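PDB 4M7U: dihydrofolate reductase from Enterococcus faecalis, which catalyses the NADPH-dependent reduction of 7,8-dihydrofolate to 5,6,7,8-tetrahydrofolate, a step probably essential for making glycine, purines and DNA precursors. Local coordinates for residues A[13-18]-A[122-127]; A[47-52]-A[102-107]; A[147-152]-A[161-166]. All coordinates share one frame; numbering follows the deposited sequence.

Interaction 1: residues A[13-18]-A[122-127]; sequences IWAQDE and YRTMIH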
# COMPACT_ATOMS: atom_id res chain seq x y z
N ILE A 13 3.16 1.07 -0.51
CA ILE A 13 2.85 2.06 -1.53
C ILE A 13 1.52 2.75 -1.24
O ILE A 13 0.53 2.09 -0.90
CB ILE A 13 2.82 1.45 -2.95
CG1 ILE A 13 2.61 2.54 -4.00
CG2 ILE A 13 1.70 0.45 -3.06
CD1 ILE A 13 2.86 2.08 -5.41
N TRP A 14 1.48 4.07 -1.34
CA TRP A 14 0.24 4.78 -1.10
C TRP A 14 0.29 6.17 -1.68
O TRP A 14 1.37 6.68 -2.00
CB TRP A 14 -0.10 4.83 0.41
CG TRP A 14 0.68 5.82 1.22
CD1 TRP A 14 0.29 7.07 1.59
CD2 TRP A 14 2.01 5.63 1.74
NE1 TRP A 14 1.29 7.68 2.32
CE2 TRP A 14 2.35 6.82 2.42
CE3 TRP A 14 2.93 4.57 1.71
CZ2 TRP A 14 3.59 6.97 3.08
CZ3 TRP A 14 4.15 4.73 2.34
CH2 TRP A 14 4.47 5.92 3.02
N ALA A 15 -0.90 6.75 -1.84
CA ALA A 15 -1.02 8.16 -2.17
C ALA A 15 -1.72 8.83 -1.00
O ALA A 15 -2.64 8.26 -0.40
CB ALA A 15 -1.83 8.36 -3.44
N GLN A 16 -1.27 10.04 -0.66
CA GLN A 16 -1.93 10.85 0.37
C GLN A 16 -1.94 12.32 -0.04
O GLN A 16 -1.12 12.73 -0.89
CB GLN A 16 -1.21 10.69 1.71
CG GLN A 16 0.19 11.29 1.70
CD GLN A 16 0.85 11.25 3.05
OE1 GLN A 16 1.22 10.18 3.55
NE2 GLN A 16 1.00 12.42 3.67
N ASP A 17 -2.83 13.10 0.58
CA ASP A 17 -2.89 14.55 0.36
C ASP A 17 -2.01 15.27 1.38
O ASP A 17 -1.36 14.63 2.21
CB ASP A 17 -4.35 15.05 0.36
CG ASP A 17 -4.94 15.26 1.75
OD1 ASP A 17 -4.30 14.88 2.78
OD2 ASP A 17 -6.08 15.80 1.82
N GLU A 18 -1.96 16.60 1.34
CA GLU A 18 -1.04 17.31 2.24
C GLU A 18 -1.45 17.26 3.73
O GLU A 18 -0.68 17.65 4.61
CB GLU A 18 -0.77 18.74 1.75
CG GLU A 18 -2.00 19.52 1.39
CD GLU A 18 -1.71 20.81 0.61
OE1 GLU A 18 -0.57 20.99 0.09
OE2 GLU A 18 -2.63 21.66 0.51
N TYR A 122 6.97 3.72 -1.17
CA TYR A 122 6.62 4.50 -2.35
C TYR A 122 5.42 5.38 -2.02
O TYR A 122 4.31 4.88 -1.85
CB TYR A 122 6.24 3.57 -3.50
CG TYR A 122 7.38 2.69 -3.97
CD1 TYR A 122 7.31 1.31 -3.84
CD2 TYR A 122 8.51 3.25 -4.56
CE1 TYR A 122 8.34 0.50 -4.29
CE2 TYR A 122 9.56 2.44 -5.01
CZ TYR A 122 9.46 1.07 -4.87
OH TYR A 122 10.49 0.26 -5.31
N ARG A 123 5.65 6.68 -1.93
CA ARG A 123 4.57 7.61 -1.57
C ARG A 123 4.30 8.62 -2.67
O ARG A 123 5.22 9.29 -3.18
CB ARG A 123 4.91 8.37 -0.28
CG ARG A 123 3.82 9.36 0.13
CD ARG A 123 4.12 9.99 1.49
NE ARG A 123 5.09 11.08 1.39
CZ ARG A 123 5.25 12.02 2.32
NH1 ARG A 123 4.52 11.99 3.43
NH2 ARG A 123 6.14 12.99 2.13
N THR A 124 3.02 8.75 -3.04
CA THR A 124 2.61 9.82 -3.94
C THR A 124 2.04 10.95 -3.10
O THR A 124 0.97 10.82 -2.51
CB THR A 124 1.53 9.36 -4.92
OG1 THR A 124 2.05 8.30 -5.74
CG2 THR A 124 1.08 10.53 -5.81
N MET A 125 2.78 12.05 -3.01
CA MET A 125 2.34 13.20 -2.21
C MET A 125 1.53 14.15 -3.09
O MET A 125 2.05 14.72 -4.06
CB MET A 125 3.56 13.90 -1.60
CG MET A 125 3.23 15.13 -0.73
SD MET A 125 1.93 14.84 0.50
CE MET A 125 2.90 14.31 1.88
N ILE A 126 0.25 14.30 -2.78
CA ILE A 126 -0.63 15.14 -3.58
C ILE A 126 -0.82 16.50 -2.89
O ILE A 126 -1.33 16.58 -1.77
CB ILE A 126 -2.00 14.46 -3.80
CG1 ILE A 126 -1.81 13.06 -4.40
CG2 ILE A 126 -2.86 15.30 -4.70
CD1 ILE A 126 -3.12 12.26 -4.55
N HIS A 127 -0.42 17.56 -3.59
CA HIS A 127 -0.40 18.89 -3.00
C HIS A 127 -1.75 19.59 -3.16
O HIS A 127 -1.92 20.49 -3.97
CB HIS A 127 0.75 19.72 -3.58
CG HIS A 127 2.07 19.01 -3.52
ND1 HIS A 127 2.75 18.79 -2.34
CD2 HIS A 127 2.84 18.48 -4.51
CE1 HIS A 127 3.88 18.16 -2.60
NE2 HIS A 127 3.96 17.96 -3.89

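Interaction 2: residues A[47-52]-A[102-107]; sequences TLVLGR and TVIGGG. With NAP (NADP nicotinamide-adenine-dinucleotide phosphate), chain B.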
# COMPACT_ATOMS: atom_id res chain seq x y z
N THR A 47 2.49 -9.41 -5.19
CA THR A 47 1.43 -9.61 -4.22
C THR A 47 1.03 -8.27 -3.59
O THR A 47 1.88 -7.43 -3.29
CB THR A 47 1.84 -10.63 -3.14
OG1 THR A 47 2.09 -11.89 -3.77
CG2 THR A 47 0.71 -10.81 -2.12
N LEU A 48 -0.27 -8.07 -3.43
CA LEU A 48 -0.79 -6.86 -2.81
C LEU A 48 -1.52 -7.23 -1.50
O LEU A 48 -2.41 -8.09 -1.51
CB LEU A 48 -1.74 -6.16 -3.78
CG LEU A 48 -2.42 -4.90 -3.23
CD1 LEU A 48 -1.39 -3.79 -3.02
CD2 LEU A 48 -3.55 -4.44 -4.14
N VAL A 49 -1.14 -6.59 -0.40
CA VAL A 49 -1.74 -6.86 0.92
C VAL A 49 -2.67 -5.73 1.31
O VAL A 49 -2.25 -4.57 1.35
CB VAL A 49 -0.67 -7.02 2.03
CG1 VAL A 49 -1.33 -7.31 3.39
CG2 VAL A 49 0.30 -8.13 1.67
N LEU A 50 -3.93 -6.05 1.61
CA LEU A 50 -4.93 -5.05 1.97
C LEU A 50 -5.68 -5.42 3.26
O LEU A 50 -6.13 -6.56 3.42
CB LEU A 50 -5.95 -4.88 0.84
CG LEU A 50 -5.47 -4.44 -0.54
CD1 LEU A 50 -6.65 -4.45 -1.52
CD2 LEU A 50 -4.89 -3.04 -0.43
N GLY A 51 -5.84 -4.46 4.18
CA GLY A 51 -6.70 -4.68 5.33
C GLY A 51 -8.13 -4.86 4.85
O GLY A 51 -8.46 -4.44 3.73
N ARG A 52 -8.98 -5.47 5.67
CA ARG A 52 -10.36 -5.75 5.24
C ARG A 52 -11.12 -4.50 4.81
O ARG A 52 -11.80 -4.51 3.78
CB ARG A 52 -11.14 -6.50 6.32
CG ARG A 52 -12.63 -6.65 5.97
CD ARG A 52 -13.43 -7.29 7.09
NE ARG A 52 -13.35 -6.51 8.33
CZ ARG A 52 -14.06 -5.40 8.57
NH1 ARG A 52 -14.89 -4.94 7.65
NH2 ARG A 52 -13.91 -4.76 9.72
N THR A 102 6.20 -8.27 -1.96
CA THR A 102 4.95 -8.24 -1.22
C THR A 102 4.63 -6.78 -0.92
O THR A 102 5.28 -6.15 -0.07
CB THR A 102 5.04 -9.04 0.10
OG1 THR A 102 5.47 -10.38 -0.17
CG2 THR A 102 3.68 -9.08 0.81
N VAL A 103 3.66 -6.23 -1.64
CA VAL A 103 3.35 -4.82 -1.55
C VAL A 103 2.25 -4.59 -0.52
O VAL A 103 1.18 -5.23 -0.57
CB VAL A 103 2.90 -4.26 -2.90
CG1 VAL A 103 2.53 -2.81 -2.77
CG2 VAL A 103 4.01 -4.44 -3.92
N ILE A 104 2.53 -3.71 0.43
CA ILE A 104 1.57 -3.38 1.47
C ILE A 104 0.74 -2.20 0.96
O ILE A 104 1.26 -1.09 0.83
CB ILE A 104 2.26 -2.98 2.79
CG1 ILE A 104 3.32 -4.01 3.19
CG2 ILE A 104 1.24 -2.83 3.90
CD1 ILE A 104 2.77 -5.45 3.25
N GLY A 105 -0.53 -2.43 0.66
CA GLY A 105 -1.34 -1.40 0.05
C GLY A 105 -2.24 -0.62 0.98
O GLY A 105 -2.96 0.26 0.51
N GLY A 106 -2.22 -0.92 2.28
CA GLY A 106 -3.05 -0.22 3.26
C GLY A 106 -4.15 -1.10 3.84
O GLY A 106 -4.18 -2.31 3.58
N GLY A 107 -5.07 -0.53 4.63
CA GLY A 107 -5.12 0.90 4.93
C GLY A 107 -4.29 1.31 6.14
O GLY A 107 -3.18 0.84 6.33
PA NAP B . -7.68 -1.09 7.01
O1A NAP B . -6.22 -1.00 7.55
O2A NAP B . -7.72 -1.14 5.49
O5B NAP B . -8.33 -2.42 7.52
C5B NAP B . -8.43 -2.67 8.89
C4B NAP B . -8.83 -4.08 9.16
O4B NAP B . -7.91 -5.12 8.59
C3B NAP B . -9.22 -4.55 10.54
O3B NAP B . -10.36 -4.07 11.16
C2B NAP B . -9.06 -6.02 10.42
O2B NAP B . -10.08 -6.79 9.91
C1B NAP B . -7.70 -6.01 9.76
N9A NAP B . -6.37 -6.27 10.21
C8A NAP B . -5.40 -5.35 10.28
N7A NAP B . -4.29 -5.95 10.94
C5A NAP B . -4.65 -7.26 11.29
C6A NAP B . -3.94 -8.27 11.95
N6A NAP B . -2.59 -8.03 12.40
N1A NAP B . -4.55 -9.44 12.15
C2A NAP B . -5.83 -9.67 11.72
N3A NAP B . -6.53 -8.66 11.07
C4A NAP B . -5.92 -7.48 10.87
O3 NAP B . -8.58 0.08 7.55
PN NAP B . -8.07 1.51 8.02
O1N NAP B . -7.27 1.38 9.35
O2N NAP B . -7.20 2.18 6.98
O5D NAP B . -9.38 2.38 8.18
C5D NAP B . -10.48 2.02 7.38
C4D NAP B . -11.88 2.31 7.91
O4D NAP B . -12.04 2.88 9.26
C3D NAP B . -12.93 2.97 7.02
O3D NAP B . -13.98 2.27 6.62
C2D NAP B . -13.21 4.29 7.68
O2D NAP B . -14.38 4.98 7.43
C1D NAP B . -12.77 4.15 9.12
N1N NAP B . -12.51 5.23 10.04
C2N NAP B . -13.46 6.22 10.51
C3N NAP B . -13.05 7.24 11.59
C7N NAP B . -14.13 7.73 12.48
O7N NAP B . -14.99 6.93 12.84
N7N NAP B . -14.40 9.13 12.55
C4N NAP B . -11.55 7.46 11.93
C5N NAP B . -10.58 6.53 11.15
C6N NAP B . -11.10 5.53 10.10
P2B NAP B . -11.18 -7.30 10.90
O1X NAP B . -11.89 -6.07 11.57
O2X NAP B . -12.24 -8.09 10.08
O3X NAP B . -10.53 -8.16 11.96

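Interaction 3: residues A[147-152]-A[161-166]; sequences VATVPG and AHDYET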
# COMPACT_ATOMS: atom_id res chain seq x y z
N VAL A 147 15.18 8.86 -0.98
CA VAL A 147 16.28 8.61 -1.92
C VAL A 147 15.94 9.04 -3.34
O VAL A 147 16.82 9.18 -4.19
CB VAL A 147 16.75 7.14 -1.88
CG1 VAL A 147 17.11 6.76 -0.46
CG2 VAL A 147 15.67 6.19 -2.41
N ALA A 148 14.66 9.29 -3.60
CA ALA A 148 14.24 9.74 -4.91
C ALA A 148 12.96 10.57 -4.84
O ALA A 148 12.13 10.39 -3.93
CB ALA A 148 14.07 8.56 -5.87
N THR A 149 12.81 11.48 -5.79
CA THR A 149 11.59 12.26 -5.92
C THR A 149 11.47 12.73 -7.36
O THR A 149 12.46 13.14 -7.97
CB THR A 149 11.54 13.46 -4.91
OG1 THR A 149 10.24 14.05 -4.94
CG2 THR A 149 12.61 14.52 -5.22
N VAL A 150 10.25 12.62 -7.90
CA VAL A 150 9.96 13.13 -9.24
C VAL A 150 8.57 13.78 -9.28
O VAL A 150 7.58 13.19 -8.81
CB VAL A 150 10.10 12.03 -10.33
CG1 VAL A 150 9.18 10.88 -10.05
CG2 VAL A 150 9.82 12.58 -11.72
N PRO A 151 8.48 15.00 -9.81
CA PRO A 151 7.18 15.67 -9.87
C PRO A 151 6.30 14.98 -10.90
O PRO A 151 6.82 14.49 -11.89
CB PRO A 151 7.53 17.09 -10.34
CG PRO A 151 8.82 16.93 -11.06
CD PRO A 151 9.57 15.84 -10.36
N GLY A 152 4.99 14.94 -10.67
CA GLY A 152 4.11 14.34 -11.65
C GLY A 152 3.59 15.36 -12.64
O GLY A 152 3.45 16.55 -12.32
N ALA A 161 -1.07 19.12 -8.49
CA ALA A 161 0.38 19.00 -8.39
C ALA A 161 0.66 17.82 -7.47
O ALA A 161 -0.03 17.65 -6.46
CB ALA A 161 1.00 20.26 -7.82
N HIS A 162 1.66 17.02 -7.80
CA HIS A 162 1.97 15.87 -6.97
C HIS A 162 3.42 15.44 -7.14
O HIS A 162 4.05 15.79 -8.15
CB HIS A 162 0.99 14.72 -7.28
CG HIS A 162 0.97 14.31 -8.73
ND1 HIS A 162 0.33 15.05 -9.70
CD2 HIS A 162 1.50 13.23 -9.36
CE1 HIS A 162 0.47 14.44 -10.87
NE2 HIS A 162 1.17 13.34 -10.70
N ASP A 163 3.95 14.73 -6.14
CA ASP A 163 5.29 14.17 -6.22
C ASP A 163 5.25 12.67 -5.98
O ASP A 163 4.46 12.18 -5.16
CB ASP A 163 6.25 14.84 -5.23
CG ASP A 163 6.55 16.28 -5.60
OD1 ASP A 163 7.31 16.51 -6.57
OD2 ASP A 163 6.00 17.20 -4.95
N TYR A 164 6.08 11.94 -6.73
CA TYR A 164 6.30 10.53 -6.49
C TYR A 164 7.61 10.36 -5.72
O TYR A 164 8.70 10.62 -6.26
CB TYR A 164 6.38 9.77 -7.82
CG TYR A 164 5.10 9.78 -8.62
CD1 TYR A 164 4.88 10.74 -9.60
CD2 TYR A 164 4.11 8.82 -8.40
CE1 TYR A 164 3.69 10.75 -10.35
CE2 TYR A 164 2.92 8.82 -9.15
CZ TYR A 164 2.72 9.79 -10.11
OH TYR A 164 1.55 9.78 -10.85
N GLU A 165 7.51 9.91 -4.47
CA GLU A 165 8.67 9.81 -3.61
C GLU A 165 9.06 8.36 -3.29
O GLU A 165 8.19 7.50 -3.16
CB GLU A 165 8.42 10.56 -2.30
CG GLU A 165 7.97 12.00 -2.48
CD GLU A 165 7.67 12.68 -1.15
OE1 GLU A 165 7.41 11.95 -0.15
OE2 GLU A 165 7.70 13.93 -1.10
N THR A 166 10.36 8.12 -3.13
CA THR A 166 10.85 6.82 -2.68
C THR A 166 11.68 6.97 -1.40
O THR A 166 12.56 7.83 -1.34
CB THR A 166 11.73 6.18 -3.77
OG1 THR A 166 11.01 6.15 -5.01
CG2 THR A 166 12.14 4.74 -3.38
O HOH W 1 9.79 15.77 -6.88
O HOH W 2 9.28 15.19 -2.92
O HOH W 3 3.15 18.00 -10.11

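Interaction 1: residues A[13-18]-A[122-127]
Trp14 and Arg123 sit abreast on strands 9-17 and 120-126, adjacent parallel strands in the mixed central sheet of the dihydrofolate reductase fold, and their side chains meet on one face of it. Four backbone hydrogen bonds pair the strands, all made by the N and O of Trp14 and Gln16; Thr124 answers both residues. Trp14 N donates a hydrogen bond to Tyr122 O at 3.0 Å, and Trp14 O receives Thr124 N at 2.8 Å. Gln16 repeats the pattern: its N reaches Thr124 O, and its O takes Ile126 N.

The indole nitrogen is satisfied within its own strand. Trp14 NE1 points at Gln16 OE1, 2.8 Å away, in a nearly straight bond (175°) that lies in the ring plane and uses a lone pair of the amide oxygen. Both side chains turn CG between the backbone N and the carbonyl carbon (chi1 77° for Trp14, 67° for Gln16), which brings indole and amide together two residues apart. The aliphatic part of Arg123 covers one face of the indole, CD coming within 3.5 Å of Trp14 CZ2 while CB makes a CH-pi contact with the six-membered ring. Beyond it the guanidinium stands steeply to the ring and forms a salt bridge to Glu165. The methyl of Met125, CE, rests 3.2 Å from Gln16 NE2.

On the other face Ile13 CG1 meets Tyr122 CB at 3.8 Å, and Ala15, an NADP(+)-binding residue, packs on Thr124, whose hydroxyl is hydrogen-bonded to Asp35. Asp17 OD1 accepts from the backbone N of Gln19 and Val21, and OD2 from that of Phe130. Helix 33-43 lies against the Ile13, Ala15 and Tyr122 face, Phe111 and Phe136 meet Trp14 on the other, and strands 101-104 and 162-169 flank the pair.

Interaction 2: residues A[47-52]-A[102-107]
The floor of the NADP(+) site, where two parallel strands end beneath the dinucleotide, is built by Gly51 and Arg52 on one side and the glycine run Gly105 to Gly107 on the other. Gly51 N donates to Gly106 O at 2.8 Å. The peptide between Gly106 and Gly107 is cis, and beyond it Gly107 N turns to the cofactor, binding the phosphate oxygen O2A at 2.9 Å. Bare backbone lies against the cofactor here, Gly51 CA being 3.5 Å from NADP O4B, and Gly105 CA is 3.9 Å from Leu48 CD1.

Arg52 lies past the strand and reaches the 2'-phosphate of the adenosine ribose. With CG anti to the backbone N (chi1 173°) and a bend further along, its guanidinium meets that phosphate edge-on and in plane. Arg52 NE grips O2X at 2.6 Å and Arg52 NH2 grips O1X at 3.0 Å, so two oxygens of one phosphate are held; Glu56 pairs with NH1, and the backbone N reaches the ribose oxygen O4B.

Further back the strands are zipped by Val103 N to Thr47 O, Val49 N to Val103 O and Gly105 N to Val49 O. Val49 CG2 presses on Thr102 CG2 at 3.6 Å and on Ile104 CD1, towards helices 88-97 and 108-114, while Leu48 CD1 touches Val103 CG1 at 4.0 Å towards helix 33-43. Gly51 stands at the N-cap of helix 52-57 and Gly107 at that of helix 108-114; the helix dipoles would be expected to favour the phosphates. An arginine binding the 2'-phosphate joins here with a Gly-Gly cis peptide beside the cofactor pyrophosphate, a known feature of dihydrofolate reductases.

Interaction 3: residues A[147-152]-A[161-166]
Gly152 CA lies over one face of the His162 imidazole, 3.2 Å from NE2, while Tyr164 stands at the rim of that ring, its CZ in the imidazole plane. The phenol of Tyr164 receives Val150 O and Gly152 CA at its own edge. These rings belong to a beta hairpin of strands 144-151 and 162-169, at the border of the central sheet. His162 places CG between the backbone N and the carbonyl carbon (chi1 56°), which swings the imidazole over Gly152; its ND1 is bonded to Tyr160 O.

Gly152 N donates to His162 O at 2.8 Å, and Val150 and Tyr164 exchange two bonds, Tyr164 N reaching Val150 O almost straight (176°). Val147 and Ala148 both face Thr166, a classic beta bulge, in which Val147 N bonds firmly to Thr166 O and Ala148 N only weakly.

On the opposite face, Thr149 and Glu165 run side by side, and the hydroxyl joins two water bridges. One water donates a hydrogen bond to Asp163 OD1, whose other oxygen is bonded to His127. Glu165 OE1 is bonded to Tyr167 OH, while OE2 accepts at 2.7 Å from the second water, which lies 2.5 Å from Thr149 OG1.

All three interactions knit one mixed sheet, and they show how chemistry follows position in it. Interaction 2 is the buried core pairing: short bonds between parallel strands, and apolar side chains, give way to glycines that receive a charged cofactor. Interaction 1, partly buried, shares the sheet through strand 9-17, next to 101-104, with Ile13 packing on Val103, and has a mixed face of aromatic, amide, thioether and guanidinium groups. Interaction 3 is the surface edge, an antiparallel hairpin with water-bridged carboxylates. Interactions 1 and 3 are joined directly by strands 120-126 and 162-169, where Met125 N and Asp163 O are probably hydrogen-bonded; interactions 2 and 3 do not touch, their nearest atoms about 12 Å apart.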